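Local coordinates for protein nicotinate-nucleotide diphosphorylase (Carboxylating) (Streptococcus pyogenes GA06023, PDB 5HUO) that probably converts quinolinate and phosphoribosyl pyrophosphate into nicotinate mononucleotide, carbon dioxide and diphosphate, a step of NAD(+) biosynthesis, working as a hexamer of three homodimers, at residues F135-A147 and L170-G183. Residues are numbered along the deposited sequence; the frame is centred on the assembly and turned at random.
Sequences FLQHLSGIASMTA and LRLFEKYAVRVGGG
His138 and Glu174 make the one polar side-chain link between the two helices: NE2 of His138 donates to OE2 of Glu174 at 2.7 Å. The N-H...O angle of 154° is fairly straight, the acceptor lies in the imidazole plane, and the carboxylate, using its anti lone pair, is nearly coplanar with the ring. With its CG anti to the backbone N, His138 directs its ring toward helix 171-180. OE2 is also hydrogen-bonded to Thr167 OG1 of the same chain, so two bonds grip it.

Among the apolar contacts, the methyl of Ala177 meets Ile142 CG2 at 3.6 Å, and the same CG2 touches CG2 of Val178. The other arm of Ile142 ends in CD1, 3.6 Å from Glu174 CG, and crosses the glutamate chain at about a right angle. Leu139 sets CD2 against CB of Phe173 at 3.7 Å, while Phe135 brings CE1 over one face of the Phe173 ring, towards its rim, with the ring planes 40° apart.

Backbone approach is closest where side chains are smallest: the CA atoms of Ala143 and Gly181 are 4.0 Å apart. Two CA-H...O contacts, Ala143 CA to Ala177 O and Gly181 CA to Ala143 O, fit this proximity. Beyond it, Gly182 has positive phi in a Schellman motif, and CG2 of Thr146 rests 3.5 Å from Gly183 N.

The axes of helix 135-147 and helix 171-180 come within 7.4 Å, crossing at -42°. Helix 35-49 covers Phe135 and Phe173, and helix 294-297 flanks Thr146 and Glu174. In this two-domain QPRTase fold, the first segment belongs to helix 122-153, which connects strand 114-119 of the antiparallel sheet to strand 159-161 of the parallel one.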
ATOM      1  N   PHE A 135     -15.648 -16.398  -2.462  1.00 88.93           N
ATOM      2  CA  PHE A 135     -16.101 -15.399  -3.441  1.00 88.55           C
ATOM      3  C   PHE A 135     -17.297 -15.936  -4.197  1.00 88.08           C
ATOM      4  O   PHE A 135     -18.332 -15.338  -4.213  1.00 87.75           O
ATOM      5  CB  PHE A 135     -15.001 -14.981  -4.399  1.00 88.90           C
ATOM      6  CG  PHE A 135     -14.093 -13.910  -3.850  1.00 89.40           C
ATOM      7  CD1 PHE A 135     -14.467 -12.613  -3.853  1.00 89.26           C
ATOM      8  CD2 PHE A 135     -12.835 -14.248  -3.284  1.00 90.16           C
ATOM      9  CE1 PHE A 135     -13.659 -11.648  -3.302  1.00 89.83           C
ATOM     10  CE2 PHE A 135     -12.014 -13.273  -2.753  1.00 90.79           C
ATOM     11  CZ  PHE A 135     -12.434 -11.966  -2.767  1.00 90.61           C
ATOM     12  N   LEU A 136     -17.136 -17.100  -4.786  1.00 88.18           N
ATOM     13  CA  LEU A 136     -18.174 -17.700  -5.644  1.00 87.93           C
ATOM     14  C   LEU A 136     -19.497 -17.909  -4.937  1.00 87.70           C
ATOM     15  O   LEU A 136     -20.559 -17.601  -5.455  1.00 87.50           O
ATOM     16  CB  LEU A 136     -17.707 -19.008  -6.192  1.00 88.24           C
ATOM     17  CG  LEU A 136     -18.623 -19.599  -7.275  1.00 88.17           C
ATOM     18  CD1 LEU A 136     -18.480 -18.847  -8.571  1.00 88.18           C
ATOM     19  CD2 LEU A 136     -18.310 -21.071  -7.477  1.00 88.57           C
ATOM     20  N   GLN A 137     -19.434 -18.382  -3.713  1.00 87.86           N
ATOM     21  CA  GLN A 137     -20.647 -18.641  -2.927  1.00 87.81           C
ATOM     22  C   GLN A 137     -21.365 -17.358  -2.655  1.00 87.60           C
ATOM     23  O   GLN A 137     -22.575 -17.270  -2.782  1.00 87.54           O
ATOM     24  CB  GLN A 137     -20.327 -19.353  -1.647  1.00 88.16           C
ATOM     25  CG  GLN A 137     -20.077 -20.832  -1.884  1.00 88.47           C
ATOM     26  CD  GLN A 137     -19.745 -21.576  -0.646  1.00 88.96           C
ATOM     27  OE1 GLN A 137     -19.547 -20.965   0.424  1.00 89.11           O
ATOM     28  NE2 GLN A 137     -19.586 -22.877  -0.759  1.00 89.32           N
ATOM     29  N   HIS A 138     -20.611 -16.352  -2.298  1.00 87.62           N
ATOM     30  CA  HIS A 138     -21.201 -15.049  -1.869  1.00 87.55           C
ATOM     31  C   HIS A 138     -21.893 -14.347  -3.057  1.00 87.32           C
ATOM     32  O   HIS A 138     -23.044 -13.890  -2.947  1.00 87.32           O
ATOM     33  CB  HIS A 138     -20.093 -14.152  -1.289  1.00 87.78           C
ATOM     34  CG  HIS A 138     -20.540 -12.801  -0.856  1.00 87.82           C
ATOM     35  ND1 HIS A 138     -21.260 -12.591   0.288  1.00 88.03           N
ATOM     36  CD2 HIS A 138     -20.347 -11.568  -1.393  1.00 87.81           C
ATOM     37  CE1 HIS A 138     -21.509 -11.295   0.442  1.00 88.14           C
ATOM     38  NE2 HIS A 138     -20.969 -10.647  -0.572  1.00 88.01           N
ATOM     39  N   LEU A 139     -21.180 -14.297  -4.180  1.00 87.26           N
ATOM     40  CA  LEU A 139     -21.675 -13.608  -5.323  1.00 87.19           C
ATOM     41  C   LEU A 139     -22.861 -14.395  -5.932  1.00 87.19           C
ATOM     42  O   LEU A 139     -23.843 -13.793  -6.407  1.00 87.26           O
ATOM     43  CB  LEU A 139     -20.561 -13.365  -6.341  1.00 87.28           C
ATOM     44  CG  LEU A 139     -19.431 -12.502  -5.812  1.00 87.46           C
ATOM     45  CD1 LEU A 139     -18.401 -12.264  -6.889  1.00 87.71           C
ATOM     46  CD2 LEU A 139     -19.891 -11.161  -5.358  1.00 87.49           C
ATOM     47  N   SER A 140     -22.758 -15.713  -5.987  1.00 87.25           N
ATOM     48  CA  SER A 140     -23.853 -16.505  -6.553  1.00 87.41           C
ATOM     49  C   SER A 140     -25.126 -16.401  -5.695  1.00 87.54           C
ATOM     50  O   SER A 140     -26.239 -16.420  -6.154  1.00 87.80           O
ATOM     51  CB  SER A 140     -23.412 -17.961  -6.722  1.00 87.56           C
ATOM     52  OG  SER A 140     -22.412 -18.069  -7.751  1.00 87.61           O
ATOM     53  N   GLY A 141     -24.900 -16.258  -4.413  1.00 87.50           N
ATOM     54  CA  GLY A 141     -25.980 -16.023  -3.430  1.00 87.72           C
ATOM     55  C   GLY A 141     -26.740 -14.760  -3.696  1.00 87.80           C
ATOM     56  O   GLY A 141     -27.973 -14.760  -3.714  1.00 88.18           O
ATOM     57  N   ILE A 142     -25.997 -13.699  -3.993  1.00 87.59           N
ATOM     58  CA  ILE A 142     -26.606 -12.406  -4.322  1.00 87.74           C
ATOM     59  C   ILE A 142     -27.341 -12.471  -5.647  1.00 87.94           C
ATOM     60  O   ILE A 142     -28.466 -11.963  -5.785  1.00 88.35           O
ATOM     61  CB  ILE A 142     -25.549 -11.294  -4.334  1.00 87.57           C
ATOM     62  CG1 ILE A 142     -25.122 -11.006  -2.893  1.00 87.63           C
ATOM     63  CG2 ILE A 142     -26.081 -10.020  -4.975  1.00 87.79           C
ATOM     64  CD1 ILE A 142     -23.880 -10.128  -2.794  1.00 87.60           C
ATOM     65  N   ALA A 143     -26.692 -13.065  -6.637  1.00 87.80           N
ATOM     66  CA  ALA A 143     -27.306 -13.164  -7.999  1.00 88.12           C
ATOM     67  C   ALA A 143     -28.623 -13.936  -7.923  1.00 88.58           C
ATOM     68  O   ALA A 143     -29.653 -13.495  -8.428  1.00 89.10           O
ATOM     69  CB  ALA A 143     -26.371 -13.806  -8.962  1.00 88.01           C
ATOM     70  N   SER A 144     -28.566 -15.044  -7.206  1.00 88.52           N
ATOM     71  CA  SER A 144     -29.723 -15.912  -6.971  1.00 89.06           C
ATOM     72  C   SER A 144     -30.872 -15.112  -6.342  1.00 89.50           C
ATOM     73  O   SER A 144     -32.039 -15.153  -6.774  1.00 90.21           O
ATOM     74  CB  SER A 144     -29.342 -17.064  -6.088  1.00 88.94           C
ATOM     75  OG  SER A 144     -28.453 -17.974  -6.742  1.00 88.75           O
ATOM     76  N   MET A 145     -30.533 -14.389  -5.294  1.00 89.22           N
ATOM     77  CA  MET A 145     -31.553 -13.640  -4.557  1.00 89.72           C
ATOM     78  C   MET A 145     -32.168 -12.533  -5.426  1.00 90.10           C
ATOM     79  O   MET A 145     -33.376 -12.326  -5.400  1.00 90.87           O
ATOM     80  CB  MET A 145     -30.986 -13.063  -3.266  1.00 89.44           C
ATOM     81  CG  MET A 145     -32.064 -12.555  -2.336  1.00 90.10           C
ATOM     82  SD  MET A 145     -31.239 -11.872  -0.910  1.00 89.85           S
ATOM     83  CE  MET A 145     -32.642 -11.169   0.010  1.00 90.83           C
ATOM     84  N   THR A 146     -31.309 -11.828  -6.151  1.00 89.68           N
ATOM     85  CA  THR A 146     -31.751 -10.794  -7.097  1.00 90.08           C
ATOM     86  C   THR A 146     -32.718 -11.384  -8.140  1.00 90.78           C
ATOM     87  O   THR A 146     -33.825 -10.896  -8.331  1.00 91.60           O
ATOM     88  CB  THR A 146     -30.566 -10.164  -7.817  1.00 89.59           C
ATOM     89  OG1 THR A 146     -29.712  -9.554  -6.853  1.00 89.14           O
ATOM     90  CG2 THR A 146     -31.039  -9.113  -8.811  1.00 90.14           C
ATOM     91  N   ALA A 147     -32.316 -12.507  -8.716  1.00 90.60           N
ATOM     92  CA  ALA A 147     -33.160 -13.258  -9.648  1.00 91.36           C
ATOM     93  C   ALA A 147     -34.493 -13.629  -9.060  1.00 92.19           C
ATOM     94  O   ALA A 147     -35.522 -13.505  -9.717  1.00 93.18           O
ATOM     95  CB  ALA A 147     -32.470 -14.505 -10.133  1.00 91.08           C
ATOM     96  N   LEU A 170     -16.388  -4.605  -0.750  1.00 90.55           N
ATOM     97  CA  LEU A 170     -16.757  -5.531  -1.791  1.00 89.87           C
ATOM     98  C   LEU A 170     -17.917  -4.968  -2.691  1.00 89.48           C
ATOM     99  O   LEU A 170     -18.489  -5.719  -3.472  1.00 88.98           O
ATOM    100  CB  LEU A 170     -17.179  -6.889  -1.237  1.00 89.46           C
ATOM    101  CG  LEU A 170     -16.125  -7.657  -0.490  1.00 89.87           C
ATOM    102  CD1 LEU A 170     -16.707  -8.918   0.138  1.00 89.55           C
ATOM    103  CD2 LEU A 170     -15.009  -8.032  -1.462  1.00 90.05           C
ATOM    104  N   ARG A 171     -18.186  -3.685  -2.618  1.00 89.84           N
ATOM    105  CA  ARG A 171     -19.321  -3.109  -3.345  1.00 89.65           C
ATOM    106  C   ARG A 171     -19.321  -3.436  -4.846  1.00 89.40           C
ATOM    107  O   ARG A 171     -20.300  -3.860  -5.394  1.00 89.05           O
ATOM    108  CB  ARG A 171     -19.403  -1.588  -3.165  1.00 90.28           C
ATOM    109  CG  ARG A 171     -20.603  -1.001  -3.813  1.00 90.23           C
ATOM    110  CD  ARG A 171     -20.815   0.412  -3.368  1.00 90.92           C
ATOM    111  NE  ARG A 171     -21.224   0.498  -1.984  1.00 91.10           N
ATOM    112  CZ  ARG A 171     -21.231   1.624  -1.264  1.00 91.83           C
ATOM    113  NH1 ARG A 171     -20.815   2.773  -1.749  1.00 92.43           N
ATOM    114  NH2 ARG A 171     -21.615   1.613   0.004  1.00 92.06           N
ATOM    115  N   LEU A 172     -18.184  -3.267  -5.447  1.00 89.72           N
ATOM    116  CA  LEU A 172     -17.993  -3.601  -6.826  1.00 89.66           C
ATOM    117  C   LEU A 172     -18.479  -4.989  -7.195  1.00 89.07           C
ATOM    118  O   LEU A 172     -19.067  -5.195  -8.269  1.00 88.96           O
ATOM    119  CB  LEU A 172     -16.502  -3.544  -7.106  1.00 90.18           C
ATOM    120  CG  LEU A 172     -16.053  -3.726  -8.516  1.00 90.39           C
ATOM    121  CD1 LEU A 172     -16.459  -2.470  -9.318  1.00 90.80           C
ATOM    122  CD2 LEU A 172     -14.566  -3.849  -8.499  1.00 91.00           C
ATOM    123  N   PHE A 173     -18.169  -5.938  -6.342  1.00 88.85           N
ATOM    124  CA  PHE A 173     -18.405  -7.367  -6.621  1.00 88.42           C
ATOM    125  C   PHE A 173     -19.891  -7.629  -6.428  1.00 88.05           C
ATOM    126  O   PHE A 173     -20.517  -8.358  -7.190  1.00 87.85           O
ATOM    127  CB  PHE A 173     -17.616  -8.307  -5.680  1.00 88.44           C
ATOM    128  CG  PHE A 173     -16.120  -8.275  -5.846  1.00 88.96           C
ATOM    129  CD1 PHE A 173     -15.364  -7.314  -5.262  1.00 89.52           C
ATOM    130  CD2 PHE A 173     -15.465  -9.245  -6.524  1.00 89.05           C
ATOM    131  CE1 PHE A 173     -13.983  -7.281  -5.422  1.00 90.20           C
ATOM    132  CE2 PHE A 173     -14.098  -9.201  -6.705  1.00 89.70           C
ATOM    133  CZ  PHE A 173     -13.350  -8.212  -6.159  1.00 90.29           C
ATOM    134  N   GLU A 174     -20.446  -7.044  -5.404  1.00 88.09           N
ATOM    135  CA  GLU A 174     -21.863  -7.210  -5.091  1.00 87.93           C
ATOM    136  C   GLU A 174     -22.721  -6.537  -6.144  1.00 88.08           C
ATOM    137  O   GLU A 174     -23.699  -7.072  -6.592  1.00 88.00           O
ATOM    138  CB  GLU A 174     -22.163  -6.701  -3.690  1.00 88.12           C
ATOM    139  CG  GLU A 174     -21.397  -7.517  -2.647  1.00 88.10           C
ATOM    140  CD  GLU A 174     -21.728  -7.159  -1.215  1.00 88.39           C
ATOM    141  OE1 GLU A 174     -22.215  -6.016  -0.933  1.00 88.71           O
ATOM    142  OE2 GLU A 174     -21.506  -8.020  -0.335  1.00 88.42           O
ATOM    143  N   LYS A 175     -22.303  -5.379  -6.601  1.00 88.40           N
ATOM    144  CA  LYS A 175     -23.051  -4.668  -7.653  1.00 88.70           C
ATOM    145  C   LYS A 175     -23.091  -5.561  -8.871  1.00 88.59           C
ATOM    146  O   LYS A 175     -24.085  -5.600  -9.594  1.00 88.78           O
ATOM    147  CB  LYS A 175     -22.411  -3.325  -7.967  1.00 89.18           C
ATOM    148  CG  LYS A 175     -22.539  -2.341  -6.799  1.00 89.45           C
ATOM    149  CD  LYS A 175     -23.758  -1.428  -6.935  1.00 89.86           C
ATOM    150  CE  LYS A 175     -23.993  -0.647  -5.653  1.00 90.16           C
ATOM    151  NZ  LYS A 175     -25.102   0.334  -5.777  1.00 90.74           N
ATOM    152  N   TYR A 176     -21.969  -6.219  -9.149  1.00 88.45           N
ATOM    153  CA  TYR A 176     -21.845  -7.035 -10.341  1.00 88.47           C
ATOM    154  C   TYR A 176     -22.857  -8.188 -10.225  1.00 88.21           C
ATOM    155  O   TYR A 176     -23.585  -8.471 -11.182  1.00 88.44           O
ATOM    156  CB  TYR A 176     -20.394  -7.550 -10.516  1.00 88.49           C
ATOM    157  CG  TYR A 176     -20.233  -8.663 -11.532  1.00 88.53           C
ATOM    158  CD1 TYR A 176     -20.352  -8.417 -12.902  1.00 88.96           C
ATOM    159  CD2 TYR A 176     -20.022  -9.988 -11.115  1.00 88.24           C
ATOM    160  CE1 TYR A 176     -20.253  -9.450 -13.830  1.00 89.11           C
ATOM    161  CE2 TYR A 176     -19.869 -11.000 -12.048  1.00 88.39           C
ATOM    162  CZ  TYR A 176     -20.019 -10.718 -13.412  1.00 88.83           C
ATOM    163  OH  TYR A 176     -19.954 -11.724 -14.320  1.00 89.08           O
ATOM    164  N   ALA A 177     -22.847  -8.870  -9.087  1.00 87.88           N
ATOM    165  CA  ALA A 177     -23.732 -10.004  -8.847  1.00 87.73           C
ATOM    166  C   ALA A 177     -25.209  -9.668  -9.007  1.00 88.01           C
ATOM    167  O   ALA A 177     -25.987 -10.463  -9.542  1.00 88.17           O
ATOM    168  CB  ALA A 177     -23.533 -10.528  -7.443  1.00 87.47           C
ATOM    169  N   VAL A 178     -25.592  -8.507  -8.537  1.00 88.17           N
ATOM    170  CA  VAL A 178     -26.926  -8.012  -8.797  1.00 88.62           C
ATOM    171  C   VAL A 178     -27.232  -7.900 -10.325  1.00 89.06           C
ATOM    172  O   VAL A 178     -28.315  -8.235 -10.764  1.00 89.49           O
ATOM    173  CB  VAL A 178     -27.142  -6.640  -8.142  1.00 88.87           C
ATOM    174  CG1 VAL A 178     -28.460  -6.002  -8.609  1.00 89.53           C
ATOM    175  CG2 VAL A 178     -27.106  -6.774  -6.629  1.00 88.67           C
ATOM    176  N   ARG A 179     -26.316  -7.379 -11.124  1.00 89.11           N
ATOM    177  CA  ARG A 179     -26.561  -7.276 -12.579  1.00 89.64           C
ATOM    178  C   ARG A 179     -26.704  -8.654 -13.152  1.00 89.64           C
ATOM    179  O   ARG A 179     -27.588  -8.932 -13.927  1.00 90.18           O
ATOM    180  CB  ARG A 179     -25.434  -6.596 -13.320  1.00 89.78           C
ATOM    181  CG  ARG A 179     -25.340  -5.140 -12.989  1.00 90.02           C
ATOM    182  CD  ARG A 179     -26.368  -4.324 -13.780  1.00 92.20           C
ATOM    183  NE  ARG A 179     -25.955  -4.045 -15.159  1.00 96.47           N
ATOM    184  CZ  ARG A 179     -26.785  -3.612 -16.101  1.00102.77           C
ATOM    185  NH1 ARG A 179     -28.051  -3.368 -15.841  1.00105.64           N
ATOM    186  NH2 ARG A 179     -26.356  -3.442 -17.343  1.00109.97           N
ATOM    187  N   VAL A 180     -25.857  -9.555 -12.693  1.00 89.11           N
ATOM    188  CA  VAL A 180     -25.873 -10.941 -13.158  1.00 89.13           C
ATOM    189  C   VAL A 180     -27.227 -11.583 -12.898  1.00 89.38           C
ATOM    190  O   VAL A 180     -27.714 -12.346 -13.671  1.00 89.82           O
ATOM    191  CB  VAL A 180     -24.706 -11.739 -12.510  1.00 88.60           C
ATOM    192  CG1 VAL A 180     -24.783 -13.217 -12.889  1.00 88.70           C
ATOM    193  CG2 VAL A 180     -23.361 -11.169 -12.927  1.00 88.60           C
ATOM    194  N   GLY A 181     -27.824 -11.272 -11.780  1.00 89.23           N
ATOM    195  CA  GLY A 181     -29.086 -11.891 -11.378  1.00 89.58           C
ATOM    196  C   GLY A 181     -30.267 -11.254 -12.036  1.00 90.38           C
ATOM    197  O   GLY A 181     -31.448 -11.552 -11.675  1.00 90.90           O
ATOM    198  N   GLY A 182     -29.988 -10.304 -12.918  1.00 90.63           N
ATOM    199  CA  GLY A 182     -31.056  -9.550 -13.627  1.00 91.57           C
ATOM    200  C   GLY A 182     -31.484  -8.252 -13.051  1.00 91.76           C
ATOM    201  O   GLY A 182     -32.494  -7.666 -13.454  1.00 92.65           O
ATOM    202  N   GLY A 183     -30.754  -7.828 -12.062  1.00 91.06           N
ATOM    203  CA  GLY A 183     -31.031  -6.573 -11.381  1.00 91.24           C
ATOM    204  C   GLY A 183     -30.258  -5.469 -12.053  1.00 91.32           C
ATOM    205  O   GLY A 183     -29.542  -5.659 -13.047  1.00 91.29           O
TER